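Local structure of hydratase ChsH2 (4W78) at residues 88-94 with 107-113; 55-60 with 76-80; 63-67 with 122-126; 17-21 with 83-87. The protein pairs with ChsH1 in a MaoC-like enoyl-CoA hydratase of cholesterol catabolism, probably adding water across the double bond of an enoyl-CoA intermediate. All coordinates share one frame; numbering follows the deposited sequence.

Contact 1 of 4, residues 88-94 with 107-113; sequences DTVTFSG and KVVGRNT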
loop_
_atom_site.group_PDB
_atom_site.type_symbol
_atom_site.label_atom_id
_atom_site.label_comp_id
_atom_site.label_asym_id
_atom_site.label_seq_id
_atom_site.Cartn_x
_atom_site.Cartn_y
_atom_site.Cartn_z
ATOM N N ASP F 88 14.353 -15.225 3.530
ATOM C CA ASP F 88 14.344 -16.534 2.894
ATOM C C ASP F 88 14.177 -16.336 1.400
ATOM O O ASP F 88 13.491 -15.413 0.946
ATOM C CB ASP F 88 13.155 -17.389 3.338
ATOM C CG ASP F 88 13.279 -17.928 4.752
ATOM O OD1 ASP F 88 14.394 -17.925 5.318
ATOM O OD2 ASP F 88 12.230 -18.390 5.285
ATOM N N THR F 89 14.779 -17.239 0.644
ATOM C CA THR F 89 14.561 -17.297 -0.783
ATOM C C THR F 89 13.747 -18.540 -1.084
ATOM O O THR F 89 14.099 -19.642 -0.663
ATOM C CB THR F 89 15.890 -17.365 -1.544
ATOM O OG1 THR F 89 16.621 -16.155 -1.321
ATOM C CG2 THR F 89 15.635 -17.533 -3.041
ATOM N N VAL F 90 12.656 -18.353 -1.815
ATOM C CA VAL F 90 11.827 -19.470 -2.247
ATOM C C VAL F 90 12.097 -19.745 -3.717
ATOM O O VAL F 90 12.096 -18.832 -4.545
ATOM C CB VAL F 90 10.332 -19.211 -1.973
ATOM C CG1 VAL F 90 9.460 -20.192 -2.750
ATOM C CG2 VAL F 90 10.072 -19.321 -0.483
ATOM N N THR F 91 12.386 -21.006 -4.014
ATOM C CA THR F 91 12.596 -21.455 -5.378
ATOM C C THR F 91 11.361 -22.229 -5.818
ATOM O O THR F 91 10.993 -23.229 -5.204
ATOM C CB THR F 91 13.832 -22.355 -5.465
ATOM O OG1 THR F 91 14.992 -21.596 -5.106
ATOM C CG2 THR F 91 14.008 -22.893 -6.871
ATOM N N PHE F 92 10.716 -21.740 -6.872
ATOM C CA PHE F 92 9.556 -22.409 -7.441
ATOM C C PHE F 92 9.981 -23.357 -8.548
ATOM O O PHE F 92 10.770 -22.998 -9.424
ATOM C CB PHE F 92 8.545 -21.395 -7.984
ATOM C CG PHE F 92 7.845 -20.603 -6.918
ATOM C CD1 PHE F 92 6.673 -21.075 -6.351
ATOM C CD2 PHE F 92 8.361 -19.397 -6.474
ATOM C CE1 PHE F 92 6.011 -20.355 -5.359
ATOM C CE2 PHE F 92 7.711 -18.667 -5.480
ATOM C CZ PHE F 92 6.538 -19.151 -4.919
ATOM N N SER F 93 9.452 -24.571 -8.483
ATOM C CA SER F 93 9.589 -25.551 -9.547
ATOM C C SER F 93 8.195 -26.032 -9.939
ATOM O O SER F 93 7.243 -25.925 -9.161
ATOM C CB SER F 93 10.468 -26.718 -9.091
ATOM O OG SER F 93 9.924 -27.337 -7.938
ATOM N N GLY F 94 8.051 -26.541 -11.150
ATOM C CA GLY F 94 6.746 -26.951 -11.616
ATOM C C GLY F 94 6.844 -28.022 -12.676
ATOM O O GLY F 94 7.830 -28.087 -13.411
ATOM N N LYS F 107 1.622 -29.084 -11.294
ATOM C CA LYS F 107 2.018 -29.119 -9.884
ATOM C C LYS F 107 3.163 -28.152 -9.659
ATOM O O LYS F 107 4.148 -28.165 -10.390
ATOM C CB LYS F 107 2.441 -30.534 -9.460
ATOM C CG LYS F 107 2.937 -30.572 -8.013
ATOM C CD LYS F 107 3.375 -31.956 -7.598
ATOM C CE LYS F 107 3.788 -31.953 -6.132
ATOM N NZ LYS F 107 4.195 -33.304 -5.677
ATOM N N VAL F 108 3.020 -27.305 -8.640
ATOM C CA VAL F 108 4.023 -26.301 -8.329
ATOM C C VAL F 108 4.495 -26.513 -6.899
ATOM O O VAL F 108 3.683 -26.776 -6.009
ATOM C CB VAL F 108 3.415 -24.882 -8.470
ATOM C CG1 VAL F 108 4.424 -23.806 -8.084
ATOM C CG2 VAL F 108 2.929 -24.653 -9.892
ATOM N N VAL F 109 5.805 -26.427 -6.680
ATOM C CA VAL F 109 6.332 -26.443 -5.315
ATOM C C VAL F 109 7.283 -25.275 -5.134
ATOM O O VAL F 109 8.163 -25.040 -5.959
ATOM C CB VAL F 109 7.030 -27.771 -4.937
ATOM C CG1 VAL F 109 7.515 -27.712 -3.493
ATOM C CG2 VAL F 109 6.097 -28.955 -5.132
ATOM N N GLY F 110 7.065 -24.518 -4.061
ATOM C CA GLY F 110 7.993 -23.466 -3.682
ATOM C C GLY F 110 8.746 -23.918 -2.447
ATOM O O GLY F 110 8.141 -24.217 -1.431
ATOM N N ARG F 111 10.070 -23.990 -2.550
ATOM C CA ARG F 111 10.889 -24.479 -1.448
ATOM C C ARG F 111 11.815 -23.382 -0.961
ATOM O O ARG F 111 12.367 -22.627 -1.761
ATOM C CB ARG F 111 11.724 -25.679 -1.913
ATOM C CG ARG F 111 10.899 -26.810 -2.486
ATOM C CD ARG F 111 11.762 -27.992 -2.899
ATOM N NE ARG F 111 10.947 -29.162 -3.209
ATOM C CZ ARG F 111 10.508 -29.474 -4.425
ATOM N NH1 ARG F 111 10.801 -28.700 -5.466
ATOM N NH2 ARG F 111 9.769 -30.564 -4.600
ATOM N N ASN F 112 11.990 -23.282 0.353
ATOM C CA ASN F 112 13.053 -22.444 0.893
ATOM C C ASN F 112 14.086 -23.339 1.567
ATOM O O ASN F 112 13.962 -24.559 1.527
ATOM C CB ASN F 112 12.532 -21.304 1.795
ATOM C CG ASN F 112 11.861 -21.800 3.069
ATOM O OD1 ASN F 112 11.861 -22.988 3.371
ATOM N ND2 ASN F 112 11.295 -20.871 3.829
ATOM N N THR F 113 15.115 -22.755 2.159
ATOM C CA THR F 113 16.235 -23.572 2.611
ATOM C C THR F 113 15.810 -24.665 3.599
ATOM O O THR F 113 16.314 -25.789 3.551
ATOM C CB THR F 113 17.365 -22.699 3.174
ATOM O OG1 THR F 113 16.798 -21.539 3.792
ATOM C CG2 THR F 113 18.277 -22.251 2.038
HETATM O O HOH W 1 15.859 -19.528 2.426
HETATM O O HOH W 2 11.331 -25.921 -5.853
#

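Contact 2 of 4, residues 55-60 with 76-80; sequences DTGLVQ and IGLRL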
loop_
_atom_site.group_PDB
_atom_site.type_symbol
_atom_site.label_atom_id
_atom_site.label_comp_id
_atom_site.label_asym_id
_atom_site.label_seq_id
_atom_site.Cartn_x
_atom_site.Cartn_y
_atom_site.Cartn_z
ATOM N N ASP F 55 0.926 -15.963 -1.777
ATOM C CA ASP F 55 1.235 -17.311 -2.281
ATOM C C ASP F 55 0.371 -17.687 -3.495
ATOM O O ASP F 55 0.878 -18.213 -4.496
ATOM C CB ASP F 55 1.064 -18.370 -1.191
ATOM C CG ASP F 55 2.170 -18.333 -0.160
ATOM O OD1 ASP F 55 3.347 -18.139 -0.551
ATOM O OD2 ASP F 55 1.870 -18.515 1.041
ATOM N N THR F 56 -0.933 -17.428 -3.402
ATOM C CA THR F 56 -1.832 -17.717 -4.520
ATOM C C THR F 56 -1.431 -16.903 -5.769
ATOM O O THR F 56 -1.380 -17.435 -6.898
ATOM C CB THR F 56 -3.284 -17.402 -4.145
ATOM O OG1 THR F 56 -3.638 -18.129 -2.956
ATOM C CG2 THR F 56 -4.228 -17.798 -5.275
ATOM N N GLY F 57 -1.135 -15.620 -5.581
ATOM C CA GLY F 57 -0.760 -14.750 -6.684
ATOM C C GLY F 57 0.548 -15.179 -7.313
ATOM O O GLY F 57 0.696 -15.120 -8.536
ATOM N N LEU F 58 1.507 -15.589 -6.482
ATOM C CA LEU F 58 2.812 -16.030 -6.986
ATOM C C LEU F 58 2.703 -17.350 -7.752
ATOM O O LEU F 58 3.363 -17.526 -8.790
ATOM C CB LEU F 58 3.818 -16.162 -5.843
ATOM C CG LEU F 58 4.234 -14.826 -5.235
ATOM C CD1 LEU F 58 5.101 -15.078 -4.006
ATOM C CD2 LEU F 58 4.973 -13.979 -6.260
ATOM N N VAL F 59 1.895 -18.285 -7.256
ATOM C CA VAL F 59 1.669 -19.538 -7.991
ATOM C C VAL F 59 1.054 -19.246 -9.363
ATOM O O VAL F 59 1.465 -19.832 -10.388
ATOM C CB VAL F 59 0.779 -20.502 -7.179
ATOM C CG1 VAL F 59 0.251 -21.629 -8.051
ATOM C CG2 VAL F 59 1.551 -21.055 -5.975
ATOM N N GLN F 60 0.077 -18.344 -9.396
ATOM C CA GLN F 60 -0.511 -17.893 -10.659
ATOM C C GLN F 60 0.541 -17.323 -11.591
ATOM O O GLN F 60 0.615 -17.724 -12.767
ATOM C CB GLN F 60 -1.584 -16.839 -10.381
ATOM C CG GLN F 60 -2.356 -16.404 -11.612
ATOM C CD GLN F 60 -3.408 -15.399 -11.255
ATOM O OE1 GLN F 60 -4.572 -15.740 -11.078
ATOM N NE2 GLN F 60 -3.001 -14.154 -11.131
ATOM N N ILE F 76 -6.764 -22.769 -8.524
ATOM C CA ILE F 76 -5.489 -22.886 -7.830
ATOM C C ILE F 76 -5.787 -23.455 -6.462
ATOM O O ILE F 76 -6.575 -22.881 -5.710
ATOM C CB ILE F 76 -4.790 -21.524 -7.673
ATOM C CG1 ILE F 76 -4.388 -20.955 -9.040
ATOM C CG2 ILE F 76 -3.541 -21.644 -6.775
ATOM C CD1 ILE F 76 -3.908 -19.505 -8.967
ATOM N N GLY F 77 -5.190 -24.594 -6.147
ATOM C CA GLY F 77 -5.337 -25.147 -4.811
ATOM C C GLY F 77 -3.969 -25.268 -4.181
ATOM O O GLY F 77 -3.057 -25.825 -4.782
ATOM N N LEU F 78 -3.805 -24.765 -2.966
ATOM C CA LEU F 78 -2.485 -24.879 -2.377
ATOM C C LEU F 78 -2.510 -25.219 -0.902
ATOM O O LEU F 78 -3.517 -25.017 -0.208
ATOM C CB LEU F 78 -1.650 -23.621 -2.643
ATOM C CG LEU F 78 -2.207 -22.281 -2.163
ATOM C CD1 LEU F 78 -1.882 -22.057 -0.695
ATOM C CD2 LEU F 78 -1.652 -21.148 -3.009
ATOM N N ARG F 79 -1.395 -25.763 -0.451
ATOM C CA ARG F 79 -1.226 -26.046 0.955
ATOM C C ARG F 79 0.135 -25.522 1.387
ATOM O O ARG F 79 1.138 -25.671 0.681
ATOM C CB ARG F 79 -1.373 -27.543 1.234
ATOM C CG ARG F 79 -0.406 -28.436 0.500
ATOM C CD ARG F 79 -0.473 -29.870 1.045
ATOM N NE ARG F 79 0.438 -30.746 0.322
ATOM C CZ ARG F 79 0.563 -32.050 0.532
ATOM N NH1 ARG F 79 -0.164 -32.655 1.469
ATOM N NH2 ARG F 79 1.423 -32.749 -0.193
ATOM N N LEU F 80 0.161 -24.879 2.548
ATOM C CA LEU F 80 1.391 -24.304 3.042
ATOM C C LEU F 80 2.114 -25.297 3.932
ATOM O O LEU F 80 1.488 -26.095 4.630
ATOM C CB LEU F 80 1.103 -22.993 3.777
ATOM C CG LEU F 80 0.447 -21.941 2.872
ATOM C CD1 LEU F 80 0.225 -20.648 3.616
ATOM C CD2 LEU F 80 1.295 -21.697 1.605
HETATM O O HOH W 3 -5.498 -20.611 -3.663
#

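Contact 3 of 4, residues 63-67 with 122-126; sequences VTDWA and VELSM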
loop_
_atom_site.group_PDB
_atom_site.type_symbol
_atom_site.label_atom_id
_atom_site.label_comp_id
_atom_site.label_asym_id
_atom_site.label_seq_id
_atom_site.Cartn_x
_atom_site.Cartn_y
_atom_site.Cartn_z
ATOM N N VAL F 63 2.998 -19.949 -13.098
ATOM C CA VAL F 63 2.410 -20.742 -14.174
ATOM C C VAL F 63 2.226 -19.931 -15.459
ATOM O O VAL F 63 2.531 -20.421 -16.550
ATOM C CB VAL F 63 1.070 -21.394 -13.734
ATOM C CG1 VAL F 63 0.376 -22.068 -14.918
ATOM C CG2 VAL F 63 1.338 -22.408 -12.670
ATOM N N THR F 64 1.735 -18.696 -15.341
ATOM C CA THR F 64 1.494 -17.885 -16.539
ATOM C C THR F 64 2.775 -17.321 -17.153
ATOM O O THR F 64 2.805 -17.043 -18.345
ATOM C CB THR F 64 0.467 -16.765 -16.322
ATOM O OG1 THR F 64 0.936 -15.872 -15.300
ATOM C CG2 THR F 64 -0.872 -17.361 -15.907
ATOM N N ASP F 65 3.827 -17.172 -16.348
ATOM C CA ASP F 65 5.151 -16.836 -16.884
ATOM C C ASP F 65 5.553 -17.859 -17.947
ATOM O O ASP F 65 6.148 -17.515 -18.970
ATOM C CB ASP F 65 6.216 -16.837 -15.775
ATOM C CG ASP F 65 6.234 -15.554 -14.942
ATOM O OD1 ASP F 65 5.483 -14.606 -15.244
ATOM O OD2 ASP F 65 7.041 -15.501 -13.984
ATOM N N TRP F 66 5.232 -19.119 -17.683
ATOM C CA TRP F 66 5.545 -20.229 -18.577
ATOM C C TRP F 66 4.496 -20.390 -19.675
ATOM O O TRP F 66 4.829 -20.556 -20.856
ATOM C CB TRP F 66 5.655 -21.513 -17.743
ATOM C CG TRP F 66 5.649 -22.793 -18.520
ATOM C CD1 TRP F 66 6.688 -23.353 -19.217
ATOM C CD2 TRP F 66 4.550 -23.695 -18.648
ATOM N NE1 TRP F 66 6.291 -24.541 -19.778
ATOM C CE2 TRP F 66 4.985 -24.777 -19.434
ATOM C CE3 TRP F 66 3.239 -23.698 -18.154
ATOM C CZ2 TRP F 66 4.147 -25.843 -19.765
ATOM C CZ3 TRP F 66 2.412 -24.757 -18.483
ATOM C CH2 TRP F 66 2.869 -25.813 -19.270
ATOM N N ALA F 67 3.228 -20.351 -19.280
ATOM C CA ALA F 67 2.123 -20.671 -20.183
ATOM C C ALA F 67 1.823 -19.542 -21.157
ATOM O O ALA F 67 1.359 -19.777 -22.280
ATOM C CB ALA F 67 0.872 -21.037 -19.369
ATOM N N VAL F 122 -2.525 -26.425 -10.109
ATOM C CA VAL F 122 -3.142 -25.383 -10.911
ATOM C C VAL F 122 -3.766 -26.012 -12.152
ATOM O O VAL F 122 -3.118 -26.802 -12.840
ATOM C CB VAL F 122 -2.099 -24.352 -11.365
ATOM C CG1 VAL F 122 -2.743 -23.226 -12.176
ATOM C CG2 VAL F 122 -1.346 -23.793 -10.154
ATOM N N GLU F 123 -5.020 -25.674 -12.422
ATOM C CA GLU F 123 -5.689 -26.136 -13.637
ATOM C C GLU F 123 -5.869 -24.941 -14.554
ATOM O O GLU F 123 -6.268 -23.872 -14.120
ATOM C CB GLU F 123 -7.038 -26.763 -13.310
ATOM C CG GLU F 123 -6.927 -28.059 -12.528
ATOM C CD GLU F 123 -8.283 -28.672 -12.253
ATOM O OE1 GLU F 123 -9.286 -27.929 -12.347
ATOM O OE2 GLU F 123 -8.351 -29.885 -11.954
ATOM N N LEU F 124 -5.557 -25.114 -15.831
ATOM C CA LEU F 124 -5.634 -24.004 -16.753
ATOM C C LEU F 124 -5.896 -24.552 -18.133
ATOM O O LEU F 124 -5.699 -25.737 -18.379
ATOM C CB LEU F 124 -4.315 -23.223 -16.780
ATOM C CG LEU F 124 -3.080 -23.913 -17.363
ATOM C CD1 LEU F 124 -2.113 -22.878 -17.926
ATOM C CD2 LEU F 124 -2.374 -24.775 -16.327
ATOM N N SER F 125 -6.352 -23.680 -19.021
ATOM C CA SER F 125 -6.418 -24.017 -20.433
ATOM C C SER F 125 -5.370 -23.168 -21.128
ATOM O O SER F 125 -5.120 -22.027 -20.739
ATOM C CB SER F 125 -7.801 -23.712 -20.987
ATOM O OG SER F 125 -7.988 -22.316 -21.068
ATOM N N MET F 126 -4.735 -23.730 -22.147
ATOM C CA MET F 126 -3.705 -23.002 -22.856
ATOM C C MET F 126 -4.027 -23.065 -24.336
ATOM O O MET F 126 -4.632 -24.026 -24.806
ATOM C CB MET F 126 -2.326 -23.602 -22.580
ATOM C CG MET F 126 -1.179 -22.610 -22.733
ATOM S SD MET F 126 0.442 -23.364 -22.483
ATOM C CE MET F 126 0.126 -24.373 -21.056
#

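Contact 4 of 4, residues 17-21 with 83-87; sequences PTFIV and PWYAY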
loop_
_atom_site.group_PDB
_atom_site.type_symbol
_atom_site.label_atom_id
_atom_site.label_comp_id
_atom_site.label_asym_id
_atom_site.label_seq_id
_atom_site.Cartn_x
_atom_site.Cartn_y
_atom_site.Cartn_z
ATOM N N PRO F 17 12.063 -7.752 3.262
ATOM C CA PRO F 17 10.877 -7.168 3.901
ATOM C C PRO F 17 10.032 -6.325 2.951
ATOM O O PRO F 17 8.804 -6.364 3.059
ATOM C CB PRO F 17 11.481 -6.323 5.030
ATOM C CG PRO F 17 12.737 -7.042 5.375
ATOM C CD PRO F 17 13.279 -7.548 4.070
ATOM N N THR F 18 10.653 -5.598 2.022
ATOM C CA THR F 18 9.854 -4.830 1.064
ATOM C C THR F 18 8.902 -5.719 0.253
ATOM O O THR F 18 7.740 -5.366 0.056
ATOM C CB THR F 18 10.748 -3.996 0.136
ATOM O OG1 THR F 18 11.476 -3.054 0.935
ATOM C CG2 THR F 18 9.917 -3.251 -0.878
ATOM N N PHE F 19 9.392 -6.873 -0.183
ATOM C CA PHE F 19 8.551 -7.817 -0.902
ATOM C C PHE F 19 7.387 -8.291 -0.032
ATOM O O PHE F 19 6.238 -8.249 -0.455
ATOM C CB PHE F 19 9.397 -8.993 -1.388
ATOM C CG PHE F 19 8.619 -10.051 -2.088
ATOM C CD1 PHE F 19 8.233 -9.873 -3.406
ATOM C CD2 PHE F 19 8.258 -11.227 -1.432
ATOM C CE1 PHE F 19 7.501 -10.838 -4.070
ATOM C CE2 PHE F 19 7.535 -12.206 -2.096
ATOM C CZ PHE F 19 7.154 -12.012 -3.411
ATOM N N ILE F 20 7.691 -8.713 1.190
ATOM C CA ILE F 20 6.670 -9.277 2.065
ATOM C C ILE F 20 5.619 -8.230 2.416
ATOM O O ILE F 20 4.415 -8.497 2.350
ATOM C CB ILE F 20 7.318 -9.844 3.333
ATOM C CG1 ILE F 20 8.280 -10.968 2.948
ATOM C CG2 ILE F 20 6.234 -10.317 4.322
ATOM C CD1 ILE F 20 8.881 -11.728 4.137
ATOM N N VAL F 21 6.071 -7.027 2.751
ATOM C CA VAL F 21 5.138 -5.958 3.149
ATOM C C VAL F 21 4.311 -5.465 1.967
ATOM O O VAL F 21 3.078 -5.357 2.053
ATOM C CB VAL F 21 5.889 -4.795 3.804
ATOM C CG1 VAL F 21 4.962 -3.625 4.061
ATOM C CG2 VAL F 21 6.549 -5.259 5.106
ATOM N N PRO F 83 6.924 -21.649 6.899
ATOM C CA PRO F 83 6.692 -20.234 6.593
ATOM C C PRO F 83 7.740 -19.665 5.639
ATOM O O PRO F 83 8.860 -20.182 5.552
ATOM C CB PRO F 83 6.780 -19.544 7.967
ATOM C CG PRO F 83 6.649 -20.647 8.968
ATOM C CD PRO F 83 7.244 -21.865 8.317
ATOM N N TRP F 84 7.353 -18.625 4.911
ATOM C CA TRP F 84 8.297 -17.859 4.117
ATOM C C TRP F 84 8.603 -16.580 4.896
ATOM O O TRP F 84 7.848 -15.598 4.842
ATOM C CB TRP F 84 7.722 -17.557 2.729
ATOM C CG TRP F 84 8.673 -16.867 1.801
ATOM C CD1 TRP F 84 9.946 -16.405 2.078
ATOM C CD2 TRP F 84 8.434 -16.575 0.434
ATOM N NE1 TRP F 84 10.493 -15.834 0.952
ATOM C CE2 TRP F 84 9.582 -15.928 -0.071
ATOM C CE3 TRP F 84 7.360 -16.816 -0.423
ATOM C CZ2 TRP F 84 9.680 -15.514 -1.400
ATOM C CZ3 TRP F 84 7.459 -16.399 -1.739
ATOM C CH2 TRP F 84 8.609 -15.753 -2.212
ATOM N N TYR F 85 9.695 -16.636 5.651
ATOM C CA TYR F 85 10.121 -15.538 6.495
ATOM C C TYR F 85 10.984 -14.546 5.740
ATOM O O TYR F 85 11.589 -14.880 4.723
ATOM C CB TYR F 85 10.932 -16.085 7.664
ATOM C CG TYR F 85 10.135 -16.793 8.729
ATOM C CD1 TYR F 85 9.046 -16.171 9.342
ATOM C CD2 TYR F 85 10.479 -18.070 9.140
ATOM C CE1 TYR F 85 8.327 -16.810 10.336
ATOM C CE2 TYR F 85 9.765 -18.718 10.124
ATOM C CZ TYR F 85 8.690 -18.084 10.723
ATOM O OH TYR F 85 7.994 -18.736 11.719
ATOM N N ALA F 86 11.049 -13.320 6.256
ATOM C CA ALA F 86 11.960 -12.322 5.704
ATOM C C ALA F 86 13.356 -12.915 5.545
ATOM O O ALA F 86 13.852 -13.628 6.431
ATOM C CB ALA F 86 12.003 -11.067 6.586
ATOM N N TYR F 87 13.944 -12.628 4.382
ATOM C CA TYR F 87 15.298 -13.030 3.978
ATOM C C TYR F 87 15.434 -14.454 3.467
ATOM O O TYR F 87 16.515 -14.848 3.017
ATOM C CB TYR F 87 16.345 -12.733 5.056
ATOM C CG TYR F 87 16.264 -11.313 5.547
ATOM C CD1 TYR F 87 16.507 -10.251 4.690
ATOM C CD2 TYR F 87 15.929 -11.039 6.864
ATOM C CE1 TYR F 87 16.431 -8.942 5.139
ATOM C CE2 TYR F 87 15.843 -9.738 7.327
ATOM C CZ TYR F 87 16.089 -8.694 6.458
ATOM O OH TYR F 87 16.016 -7.400 6.912
#

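Contact 1 of 4, residues 88-94 with 107-113
T91 pairs with R111 and S93 with V109, both as hydrogen-bonded pairs of an antiparallel hairpin. Four nearly straight backbone bonds hold the ladder, among them T91 N to R111 O at 2.8 Å and V109 N to S93 O at 2.9 Å. On the face bearing T91, S93, V109 and R111, the arginine chain runs extended to NE and folds its guanidinium over V109 CG1, which lies 3.6 Å above the centre of the group. Its NH1 then comes edge-on to S93 OG at 3.0 Å, while water 2, bonded to NH1 and T91 O, ties the side chain to the opposite strand. NE forms a salt bridge to D116.

The other face is apolar. V90 CG1 lies over the rim of the F92 ring, and the same methyl meets G110 CA at 3.7 Å. F92 CD1 also closes on G110 CA, whereas V108 CG1 touches that ring atom from near the ring plane, at 3.9 Å. G110 thus lets valine and phenylalanine settle directly against the backbone of the neighbouring strand.

At the open end of the ladder, the carboxylate of D88 and the amide of N112 stand almost perpendicular, planes 83° apart, with OD2 3.0 Å from ND2. D88 OD2 is hydrogen-bonded to Y85 N, and N112 OD1 to G115 N. Water 1 links T89 N to T113 OG1. The chemistry is therefore two-sided: the R111 face combines a water bridge and a salt bridge with V109 under the guanidinium, while the F92 face packs on helix 52-67, F92 on L58 and V108 on V63.

Contact 2 of 4, residues 55-60 with 76-80
I76 is the centre of the buried part of this contact between helix 55-60 and strand 76-80, reaching V59, T56 and Q60. Its side chain and that of V59 run antiparallel alongside each other, bringing V59 CG1 to 4.0 Å from I76 CG2. The other branch of the isoleucine reaches further: CD1 sits 3.8 Å from Q60 CB and also lies near T56 O, under the helix backbone. L78 fills the next position. With its CG lodged between the backbone N and the carbonyl carbon (chi1 58°), it presents CD2 to T56, whose OG1 is 3.6 Å away. The two side chains meet at about a right angle. No direct hydrogen bond spans the segments; water 3 bridges T56 OG1 and I76 O instead, at 3.2 Å from each, while the same hydroxyl is bonded to I52 O one turn earlier in the helix.

Against this buried, mainly apolar part stands the end at L80, a residue only partly buried. Here D55 and L80 meet head-on, and the meeting is of unlike groups, carboxylate OD2 lying 3.3 Å from methyl CD2. D55 OD1 is hydrogen-bonded to H117 NE2, which helps to fix the carboxylate.

Beyond the strand lies ChsH1: residues 76-79 pair antiparallel with one of its strands, and Q60 OE1 is bonded to A65 N of the ChsH1 chain. A long helix laid across a curved antiparallel sheet, with that sheet running on into a partner subunit, is the hallmark of the hot-dog fold of MaoC-like hydratases.

Contact 3 of 4, residues 63-67 with 122-126
The C-terminal turn of the central hot-dog helix, carrying V63, W66 and A67, lies here on the last strand in sequence, 116-125, and is faced by V122 and L124 of the strand and M126 just after it. The axes of the short helix and strand segments are inclined by 32°. V63 meets two strand residues tip to tip: its CG2 touches V122 CG2 at 3.9 Å, and its CG1 approaches L124 CD1 at 4.0 Å. The same leucine methyl reaches A67 CB at 3.8 Å, so L124 spans one turn of the helix.

M126 closes the outer end of the contact. Bent at its third torsion (chi3 -43°), the chain turns methyl CE toward the indole of W66, 3.5 Å from CZ3, the two side chains crossing at about a right angle. The sulfur stands above the face of the six-membered ring at a distance, SD 5.0 Å from its centroid, in a Met-aromatic contact. SD also lies 3.7 Å from A67 O.

No hydrogen bond joins the segments. The strand is held by backbone bonds to strands 103-111 and 72-80 on its two flanks, and W66 packs onward against L8 and P9. The apolar helix-on-sheet packing of V63, V122 and L124 is that of a hot-dog core.

Contact 4 of 4, residues 17-21 with 83-87
V21 N donates to P17 O at 2.8 Å, closing the first turn of helix 17-26, from which P17, F19 and I20 meet the loop W84-Y87. This loop joins strands 72-80 and 89-100 of the hot-dog sheet, so the contact fastens an outlying helix to the body of the domain.

F19 CE2 approaches W84 CH2 obliquely, the side chains crossing at about a right angle. CG of F19 is placed anti to its N (chi1 177°), which swings the ring toward the indole and brings CE2 to 3.7 Å from W84 CH2. The ring planes are inclined by 38° with centroids 5.5 Å apart. W84 is steadied from other directions as well: its NE1 bonds to D88 O, and it makes an edge-to-face contact with H117.

At the other end, P17 and Y87 also cross at about a right angle, with P17 CD 3.6 Å from Y87 CE1 and P17 CG 3.6 Å from Y87 OH. That hydroxyl is hydrogen-bonded to D38 of the second ChsH2 subunit, and T18 OG1 is bonded to H35 of that subunit, so the contact borders the interface between the two ChsH2 copies. Y85 points away from the helix and bonds through its OH to K46 N.

Between the two aromatic ends, I20 reaches into the loop. A86 CB is 4.0 Å from its terminal methyl, but the closest approach is to the backbone: I20 CD1 rests 3.4 Å from A86 N, an amide within the loop rather than a side chain.

Contacts 2 and 3 are successive parts of one helix-on-sheet interface, with centres 13 Å apart, joined where V59 CG1 meets V122 CG2 at 3.4 Å. Contact 1 belongs to the same sheet and touches both: F92 packs on L58, and V108 CG2 lies 3.9 Å from V63 CG2. Contact 4 adjoins contact 1, since W84 packs against V90, and reaches contact 2 through L58, whose CD1 approaches W84 CZ3 at 3.5 Å. Contacts 3 and 4 are separate, on opposite sides of the chain's centre and about 25 Å apart between centres. A bound cadmium ion lies about 9 Å from the L80 side chain, and one about 10 Å from that of I20; D29 and H34 form a cadmium site.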